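Local coordinates for protein transferrin (Manduca sexta, PDB 6WB6) that carries ferric iron in insect blood, binding a single Fe(3+) ion per molecule together with a carbonate anion, at residues N360-F372 with F618-F632. Sequence-based numbering, arbitrary orientation.
Sequences NVALSKCRAMSVF and FNIYGEFLKNNNVIF
Lys365 runs from helix 360-375 into the loop 618-632 and spends its ammonium group on two backbone carbonyls. Its NZ donates to Ile620 O at 2.6 Å and to Val630 O at 2.9 Å; the first bond comes from above the carbonyl plane, the second lies in it. With CG anti to the backbone N (chi1 -175°) and every later torsion extended, the chain gains the length to reach both acceptors. Lysine suits this buried place because its aliphatic part can lie against apolar groups while its ammonium tip satisfies two loop carbonyls. Lys365 CB sits over the centre of the Phe624 ring, 3.7 Å from its centroid, a CH-pi contact, and CD rests on Val630 CG1. A methionine here would probably cost Ile620 O its lysine donor and leave Val630 O the weak bond from Phe632 N, so that the two parts of the loop lose this link. The Ser364 hydroxyl turns back to its own helix, OG donating to Val361 O at 2.5 Å, an oxygen that also accepts from Lys365 N. Phe624 and Asn627 exchange backbone bonds across a type I' turn.

Val361 CG2 packs on Phe624 CD1, and Met369 CA lies over a face of the Phe618 ring, another CH-pi contact, with Met369 CB 3.6 Å from Phe618 CZ. The small Ala362 lets Val630 CG1 come within 3.4 Å of its CA, while Met369 SD meets the edge of the Phe632 ring and Met369 CE reaches Ile631 CD1. Phe618 CB makes a CH-pi contact over the Phe372 ring face, the near-parallel rings slid apart and barely overlapping. Cys366 is disulfide-bonded to Cys384 on strand 381-386, Ala362 and Ile631 pack on strand 352-357, and Met369 and Phe372 touch helix 597-611; the contact thus joins helix 360-375 to the loop before strand 638-641 within the second transferrin-like domain.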
ATOM      1  N   ASN A 360      -7.373 -18.262  12.815  1.00 19.84           N
ATOM      2  CA  ASN A 360      -7.062 -17.411  13.956  1.00 20.11           C
ATOM      3  C   ASN A 360      -5.821 -16.563  13.692  1.00 21.99           C
ATOM      4  O   ASN A 360      -5.758 -15.398  14.104  1.00 17.33           O
ATOM      5  CB  ASN A 360      -6.842 -18.242  15.231  1.00 25.16           C
ATOM      6  CG  ASN A 360      -8.098 -18.923  15.721  1.00 28.61           C
ATOM      7  OD1 ASN A 360      -9.203 -18.516  15.396  1.00 30.30           O
ATOM      8  ND2 ASN A 360      -7.927 -19.968  16.522  1.00 40.14           N
ATOM      9  N   VAL A 361      -4.795 -17.144  13.071  1.00 22.93           N
ATOM     10  CA  VAL A 361      -3.619 -16.343  12.762  1.00 27.62           C
ATOM     11  C   VAL A 361      -3.996 -15.242  11.779  1.00 20.39           C
ATOM     12  O   VAL A 361      -3.648 -14.078  11.967  1.00 17.83           O
ATOM     13  CB  VAL A 361      -2.462 -17.215  12.234  1.00 19.18           C
ATOM     14  CG1 VAL A 361      -2.834 -17.978  11.018  1.00 24.47           C
ATOM     15  CG2 VAL A 361      -1.261 -16.340  11.921  1.00 25.32           C
ATOM     16  N   ALA A 362      -4.740 -15.590  10.731  1.00 22.23           N
ATOM     17  CA  ALA A 362      -5.173 -14.569   9.780  1.00 20.15           C
ATOM     18  C   ALA A 362      -6.031 -13.511  10.455  1.00 22.47           C
ATOM     19  O   ALA A 362      -5.861 -12.310  10.201  1.00 18.93           O
ATOM     20  CB  ALA A 362      -5.911 -15.224   8.634  1.00 15.36           C
ATOM     21  N   LEU A 363      -6.941 -13.924  11.337  1.00 18.22           N
ATOM     22  CA  LEU A 363      -7.670 -12.947  12.136  1.00 17.51           C
ATOM     23  C   LEU A 363      -6.716 -12.004  12.868  1.00 23.96           C
ATOM     24  O   LEU A 363      -6.947 -10.797  12.936  1.00 16.06           O
ATOM     25  CB  LEU A 363      -8.563 -13.645  13.149  1.00 24.14           C
ATOM     26  CG  LEU A 363      -9.421 -12.729  14.009  1.00 23.77           C
ATOM     27  CD1 LEU A 363     -10.296 -11.893  13.141  1.00 20.66           C
ATOM     28  CD2 LEU A 363     -10.271 -13.573  14.987  1.00 28.41           C
ATOM     29  N   SER A 364      -5.674 -12.547  13.493  1.00 25.42           N
ATOM     30  CA  SER A 364      -4.790 -11.671  14.244  1.00 19.10           C
ATOM     31  C   SER A 364      -3.983 -10.778  13.308  1.00 15.54           C
ATOM     32  O   SER A 364      -3.712  -9.626  13.653  1.00 17.85           O
ATOM     33  CB  SER A 364      -3.875 -12.484  15.145  1.00 29.11           C
ATOM     34  OG  SER A 364      -3.214 -13.464  14.384  1.00 38.64           O
ATOM     35  N   LYS A 365      -3.609 -11.284  12.130  1.00 16.71           N
ATOM     36  CA  LYS A 365      -2.896 -10.447  11.173  1.00 17.93           C
ATOM     37  C   LYS A 365      -3.803  -9.347  10.650  1.00 21.94           C
ATOM     38  O   LYS A 365      -3.381  -8.190  10.508  1.00 18.41           O
ATOM     39  CB  LYS A 365      -2.346 -11.303  10.018  1.00 14.60           C
ATOM     40  CG  LYS A 365      -1.485 -10.506   9.022  1.00 21.53           C
ATOM     41  CD  LYS A 365      -0.879 -11.350   7.910  1.00 21.86           C
ATOM     42  CE  LYS A 365      -0.196 -10.443   6.888  1.00 12.26           C
ATOM     43  NZ  LYS A 365       0.563 -11.152   5.805  1.00 21.58           N
ATOM     44  N   CYS A 366      -5.068  -9.677  10.398  1.00 19.40           N
ATOM     45  CA  CYS A 366      -6.024  -8.673   9.941  1.00 15.32           C
ATOM     46  C   CYS A 366      -6.242  -7.593  10.997  1.00 18.76           C
ATOM     47  O   CYS A 366      -6.376  -6.405  10.676  1.00 18.06           O
ATOM     48  CB  CYS A 366      -7.339  -9.363   9.579  1.00 24.38           C
ATOM     49  SG  CYS A 366      -8.630  -8.259   9.072  1.00 21.81           S
ATOM     50  N   ARG A 367      -6.248  -7.979  12.274  1.00 19.71           N
ATOM     51  CA  ARG A 367      -6.457  -6.992  13.329  1.00 13.57           C
ATOM     52  C   ARG A 367      -5.242  -6.091  13.509  1.00 19.35           C
ATOM     53  O   ARG A 367      -5.399  -4.901  13.791  1.00 14.37           O
ATOM     54  CB  ARG A 367      -6.795  -7.682  14.642  1.00 23.20           C
ATOM     55  CG  ARG A 367      -8.237  -8.205  14.645  1.00 22.58           C
ATOM     56  CD  ARG A 367      -8.590  -8.933  15.955  1.00 29.73           C
ATOM     57  NE  ARG A 367      -9.996  -9.325  15.961  1.00 32.46           N
ATOM     58  CZ  ARG A 367     -10.492 -10.327  16.678  1.00 34.64           C
ATOM     59  NH1 ARG A 367      -9.687 -11.053  17.457  1.00 31.64           N
ATOM     60  NH2 ARG A 367     -11.795 -10.601  16.609  1.00 29.40           N
ATOM     61  N   ALA A 368      -4.026  -6.643  13.406  1.00 19.42           N
ATOM     62  CA  ALA A 368      -2.837  -5.798  13.501  1.00 19.65           C
ATOM     63  C   ALA A 368      -2.754  -4.882  12.287  1.00 18.21           C
ATOM     64  O   ALA A 368      -2.432  -3.700  12.411  1.00 22.63           O
ATOM     65  CB  ALA A 368      -1.575  -6.661  13.633  1.00 18.33           C
ATOM     66  N   MET A 369      -3.116  -5.405  11.120  1.00 16.66           N
ATOM     67  CA  MET A 369      -3.188  -4.589   9.917  1.00 17.27           C
ATOM     68  C   MET A 369      -4.249  -3.501  10.038  1.00 15.44           C
ATOM     69  O   MET A 369      -4.049  -2.379   9.565  1.00 18.67           O
ATOM     70  CB  MET A 369      -3.469  -5.492   8.724  1.00 23.69           C
ATOM     71  CG  MET A 369      -3.502  -4.813   7.399  1.00 32.64           C
ATOM     72  SD  MET A 369      -3.295  -6.024   6.097  1.00 35.97           S
ATOM     73  CE  MET A 369      -4.553  -7.213   6.541  1.00 32.15           C
ATOM     74  N   SER A 370      -5.392  -3.805  10.653  1.00 14.06           N
ATOM     75  CA  SER A 370      -6.436  -2.794  10.785  1.00 19.96           C
ATOM     76  C   SER A 370      -5.973  -1.638  11.647  1.00 16.41           C
ATOM     77  O   SER A 370      -6.226  -0.483  11.323  1.00 12.15           O
ATOM     78  CB  SER A 370      -7.702  -3.379  11.398  1.00 14.28           C
ATOM     79  OG  SER A 370      -8.534  -2.332  11.773  1.00 20.32           O
ATOM     80  N   VAL A 371      -5.356  -1.937  12.793  1.00 15.84           N
ATOM     81  CA  VAL A 371      -4.938  -0.865  13.684  1.00 20.24           C
ATOM     82  C   VAL A 371      -3.858  -0.023  13.022  1.00 18.87           C
ATOM     83  O   VAL A 371      -3.836   1.203  13.157  1.00 19.14           O
ATOM     84  CB  VAL A 371      -4.467  -1.435  15.030  1.00 26.35           C
ATOM     85  CG1 VAL A 371      -4.282  -0.325  15.993  1.00 22.90           C
ATOM     86  CG2 VAL A 371      -5.500  -2.369  15.607  1.00 28.54           C
ATOM     87  N   PHE A 372      -2.976  -0.657  12.259  1.00 15.37           N
ATOM     88  CA  PHE A 372      -1.967   0.109  11.548  1.00 18.20           C
ATOM     89  C   PHE A 372      -2.618   1.017  10.504  1.00 20.45           C
ATOM     90  O   PHE A 372      -2.381   2.236  10.483  1.00 18.72           O
ATOM     91  CB  PHE A 372      -0.963  -0.841  10.901  1.00 14.15           C
ATOM     92  CG  PHE A 372       0.036  -0.139  10.047  1.00 14.34           C
ATOM     93  CD1 PHE A 372       1.073   0.559  10.627  1.00 17.26           C
ATOM     94  CD2 PHE A 372      -0.063  -0.172   8.683  1.00 15.22           C
ATOM     95  CE1 PHE A 372       1.986   1.235   9.846  1.00 24.35           C
ATOM     96  CE2 PHE A 372       0.840   0.508   7.901  1.00 19.52           C
ATOM     97  CZ  PHE A 372       1.870   1.203   8.486  1.00 18.83           C
ATOM     98  N   PHE A 618       4.932  -2.375   8.838  1.00 21.64           N
ATOM     99  CA  PHE A 618       4.020  -3.497   8.914  1.00 18.37           C
ATOM    100  C   PHE A 618       4.381  -4.401   7.755  1.00 22.78           C
ATOM    101  O   PHE A 618       4.455  -3.948   6.610  1.00 23.52           O
ATOM    102  CB  PHE A 618       2.560  -3.083   8.849  1.00 28.18           C
ATOM    103  CG  PHE A 618       1.622  -4.241   9.010  1.00 24.51           C
ATOM    104  CD1 PHE A 618       1.364  -4.761  10.265  1.00 24.33           C
ATOM    105  CD2 PHE A 618       1.042  -4.838   7.910  1.00 26.09           C
ATOM    106  CE1 PHE A 618       0.524  -5.831  10.435  1.00 20.45           C
ATOM    107  CE2 PHE A 618       0.191  -5.927   8.067  1.00 28.05           C
ATOM    108  CZ  PHE A 618      -0.069  -6.423   9.326  1.00 29.37           C
ATOM    109  N   ASN A 619       4.651  -5.667   8.061  1.00 19.47           N
ATOM    110  CA  ASN A 619       5.164  -6.589   7.070  1.00 16.96           C
ATOM    111  C   ASN A 619       3.953  -7.274   6.454  1.00 19.94           C
ATOM    112  O   ASN A 619       3.562  -8.388   6.821  1.00 21.88           O
ATOM    113  CB  ASN A 619       6.134  -7.561   7.717  1.00 25.11           C
ATOM    114  CG  ASN A 619       6.934  -8.335   6.705  1.00 29.41           C
ATOM    115  OD1 ASN A 619       6.776  -8.151   5.498  1.00 31.16           O
ATOM    116  ND2 ASN A 619       7.809  -9.206   7.191  1.00 35.64           N
ATOM    117  N   ILE A 620       3.323  -6.556   5.525  1.00 23.67           N
ATOM    118  CA  ILE A 620       2.055  -7.005   4.970  1.00 22.60           C
ATOM    119  C   ILE A 620       2.218  -8.343   4.253  1.00 23.87           C
ATOM    120  O   ILE A 620       1.332  -9.191   4.312  1.00 19.62           O
ATOM    121  CB  ILE A 620       1.454  -5.919   4.055  1.00 25.19           C
ATOM    122  CG1 ILE A 620       0.079  -6.361   3.549  1.00 27.18           C
ATOM    123  CG2 ILE A 620       2.363  -5.574   2.893  1.00 25.13           C
ATOM    124  CD1 ILE A 620      -0.771  -5.223   2.970  1.00 27.69           C
ATOM    125  N   TYR A 621       3.346  -8.561   3.578  1.00 20.18           N
ATOM    126  CA  TYR A 621       3.567  -9.801   2.842  1.00 22.65           C
ATOM    127  C   TYR A 621       4.513 -10.767   3.543  1.00 24.17           C
ATOM    128  O   TYR A 621       4.870 -11.780   2.955  1.00 27.81           O
ATOM    129  CB  TYR A 621       4.112  -9.506   1.440  1.00 28.92           C
ATOM    130  CG  TYR A 621       3.337  -8.462   0.676  1.00 25.52           C
ATOM    131  CD1 TYR A 621       1.961  -8.522   0.579  1.00 20.82           C
ATOM    132  CD2 TYR A 621       3.990  -7.405   0.072  1.00 28.82           C
ATOM    133  CE1 TYR A 621       1.255  -7.576  -0.105  1.00 28.80           C
ATOM    134  CE2 TYR A 621       3.288  -6.448  -0.624  1.00 24.21           C
ATOM    135  CZ  TYR A 621       1.917  -6.539  -0.706  1.00 26.63           C
ATOM    136  OH  TYR A 621       1.190  -5.598  -1.382  1.00 23.22           O
ATOM    137  N   GLY A 622       4.922 -10.500   4.778  1.00 24.69           N
ATOM    138  CA  GLY A 622       5.921 -11.322   5.431  1.00 22.81           C
ATOM    139  C   GLY A 622       5.325 -12.471   6.246  1.00 26.71           C
ATOM    140  O   GLY A 622       4.114 -12.618   6.376  1.00 22.88           O
ATOM    141  N   GLU A 623       6.220 -13.289   6.797  1.00 22.20           N
ATOM    142  CA  GLU A 623       5.836 -14.322   7.753  1.00 29.05           C
ATOM    143  C   GLU A 623       5.096 -13.712   8.931  1.00 31.41           C
ATOM    144  O   GLU A 623       5.427 -12.625   9.395  1.00 25.96           O
ATOM    145  CB  GLU A 623       7.076 -15.059   8.277  1.00 43.78           C
ATOM    146  CG  GLU A 623       7.344 -16.422   7.663  1.00 48.93           C
ATOM    147  CD  GLU A 623       8.361 -17.234   8.477  1.00 56.39           C
ATOM    148  OE1 GLU A 623       8.646 -16.856   9.639  1.00 44.56           O
ATOM    149  OE2 GLU A 623       8.871 -18.248   7.953  1.00 64.09           O
ATOM    150  N   PHE A 624       4.085 -14.414   9.432  1.00 24.96           N
ATOM    151  CA  PHE A 624       3.325 -13.921  10.574  1.00 23.83           C
ATOM    152  C   PHE A 624       3.214 -15.059  11.582  1.00 28.37           C
ATOM    153  O   PHE A 624       2.604 -16.094  11.290  1.00 25.27           O
ATOM    154  CB  PHE A 624       1.958 -13.402  10.131  1.00 23.31           C
ATOM    155  CG  PHE A 624       1.241 -12.640  11.189  1.00 27.21           C
ATOM    156  CD1 PHE A 624       0.587 -13.305  12.213  1.00 17.71           C
ATOM    157  CD2 PHE A 624       1.227 -11.263  11.171  1.00 17.59           C
ATOM    158  CE1 PHE A 624      -0.057 -12.616  13.186  1.00 22.45           C
ATOM    159  CE2 PHE A 624       0.579 -10.563  12.131  1.00 18.09           C
ATOM    160  CZ  PHE A 624      -0.065 -11.230  13.153  1.00 28.17           C
ATOM    161  N   LEU A 625       3.831 -14.891  12.746  1.00 27.36           N
ATOM    162  CA  LEU A 625       4.003 -15.976  13.717  1.00 29.98           C
ATOM    163  C   LEU A 625       4.367 -17.277  13.021  1.00 19.17           C
ATOM    164  O   LEU A 625       3.655 -18.275  13.102  1.00 24.31           O
ATOM    165  CB  LEU A 625       2.753 -16.180  14.555  1.00 19.96           C
ATOM    166  CG  LEU A 625       2.274 -14.944  15.291  1.00 27.87           C
ATOM    167  CD1 LEU A 625       0.805 -15.108  15.707  1.00 20.34           C
ATOM    168  CD2 LEU A 625       3.195 -14.706  16.472  1.00 26.55           C
ATOM    169  N   LYS A 626       5.483 -17.240  12.302  1.00 29.71           N
ATOM    170  CA  LYS A 626       6.037 -18.408  11.608  1.00 32.89           C
ATOM    171  C   LYS A 626       5.048 -19.049  10.641  1.00 27.76           C
ATOM    172  O   LYS A 626       5.215 -20.212  10.272  1.00 29.85           O
ATOM    173  CB  LYS A 626       6.545 -19.477  12.595  1.00 32.10           C
ATOM    174  CG  LYS A 626       7.830 -19.067  13.355  1.00 41.90           C
ATOM    175  CD  LYS A 626       8.561 -20.261  13.994  1.00 29.17           C
ATOM    176  CE  LYS A 626       9.729 -19.817  14.888  1.00 32.45           C
ATOM    177  NZ  LYS A 626      10.338 -18.543  14.437  1.00 33.50           N
ATOM    178  N   ASN A 627       4.016 -18.318  10.214  1.00 29.63           N
ATOM    179  CA  ASN A 627       3.126 -18.769   9.153  1.00 31.57           C
ATOM    180  C   ASN A 627       3.298 -17.901   7.921  1.00 29.13           C
ATOM    181  O   ASN A 627       3.391 -16.679   8.018  1.00 26.09           O
ATOM    182  CB  ASN A 627       1.670 -18.731   9.590  1.00 22.67           C
ATOM    183  CG  ASN A 627       1.373 -19.741  10.657  1.00 23.24           C
ATOM    184  OD1 ASN A 627       0.548 -20.598  10.460  1.00 25.09           O
ATOM    185  ND2 ASN A 627       2.066 -19.652  11.796  1.00 26.71           N
ATOM    186  N   ASN A 628       3.325 -18.538   6.768  1.00 28.95           N
ATOM    187  CA  ASN A 628       3.463 -17.822   5.519  1.00 34.20           C
ATOM    188  C   ASN A 628       2.124 -17.702   4.824  1.00 32.30           C
ATOM    189  O   ASN A 628       1.180 -18.448   5.100  1.00 34.11           O
ATOM    190  CB  ASN A 628       4.479 -18.520   4.625  1.00 32.97           C
ATOM    191  CG  ASN A 628       5.865 -18.370   5.160  1.00 42.80           C
ATOM    192  OD1 ASN A 628       6.513 -17.348   4.929  1.00 39.82           O
ATOM    193  ND2 ASN A 628       6.306 -19.349   5.955  1.00 48.91           N
ATOM    194  N   ASN A 629       2.046 -16.715   3.936  1.00 29.96           N
ATOM    195  CA  ASN A 629       0.920 -16.601   3.032  1.00 26.15           C
ATOM    196  C   ASN A 629      -0.360 -16.336   3.790  1.00 25.83           C
ATOM    197  O   ASN A 629      -1.441 -16.696   3.329  1.00 19.62           O
ATOM    198  CB  ASN A 629       0.781 -17.866   2.191  1.00 30.69           C
ATOM    199  CG  ASN A 629       2.028 -18.165   1.441  1.00 30.28           C
ATOM    200  OD1 ASN A 629       2.742 -17.244   1.010  1.00 23.16           O
ATOM    201  ND2 ASN A 629       2.336 -19.446   1.302  1.00 32.62           N
ATOM    202  N   VAL A 630      -0.229 -15.705   4.951  1.00 18.38           N
ATOM    203  CA  VAL A 630      -1.389 -15.316   5.732  1.00 19.95           C
ATOM    204  C   VAL A 630      -2.026 -14.098   5.068  1.00 24.41           C
ATOM    205  O   VAL A 630      -1.383 -13.051   4.937  1.00 18.19           O
ATOM    206  CB  VAL A 630      -1.000 -15.020   7.181  1.00 17.79           C
ATOM    207  CG1 VAL A 630      -2.241 -14.831   8.001  1.00 16.12           C
ATOM    208  CG2 VAL A 630      -0.143 -16.158   7.752  1.00 31.44           C
ATOM    209  N   ILE A 631      -3.293 -14.234   4.661  1.00 24.43           N
ATOM    210  CA  ILE A 631      -4.063 -13.197   3.955  1.00 22.18           C
ATOM    211  C   ILE A 631      -3.489 -12.954   2.569  1.00 22.34           C
ATOM    212  O   ILE A 631      -4.205 -13.053   1.571  1.00 24.63           O
ATOM    213  CB  ILE A 631      -4.132 -11.868   4.729  1.00 26.55           C
ATOM    214  CG1 ILE A 631      -4.836 -12.088   6.068  1.00 17.58           C
ATOM    215  CG2 ILE A 631      -4.921 -10.838   3.911  1.00 23.79           C
ATOM    216  CD1 ILE A 631      -5.028 -10.883   6.911  1.00 19.95           C
ATOM    217  N   PHE A 632      -2.211 -12.605   2.493  1.00 18.29           N
ATOM    218  CA  PHE A 632      -1.533 -12.425   1.219  1.00 14.95           C
ATOM    219  C   PHE A 632      -0.459 -13.486   1.086  1.00 24.26           C
ATOM    220  O   PHE A 632       0.107 -13.943   2.082  1.00 17.97           O
ATOM    221  CB  PHE A 632      -0.904 -11.012   1.089  1.00 21.68           C
ATOM    222  CG  PHE A 632      -1.877  -9.869   1.411  1.00 20.48           C
ATOM    223  CD1 PHE A 632      -2.829  -9.471   0.495  1.00 22.20           C
ATOM    224  CD2 PHE A 632      -1.826  -9.230   2.628  1.00 21.94           C
ATOM    225  CE1 PHE A 632      -3.733  -8.474   0.785  1.00 17.22           C
ATOM    226  CE2 PHE A 632      -2.712  -8.215   2.934  1.00 24.16           C
ATOM    227  CZ  PHE A 632      -3.672  -7.827   2.002  1.00 21.28           C
TER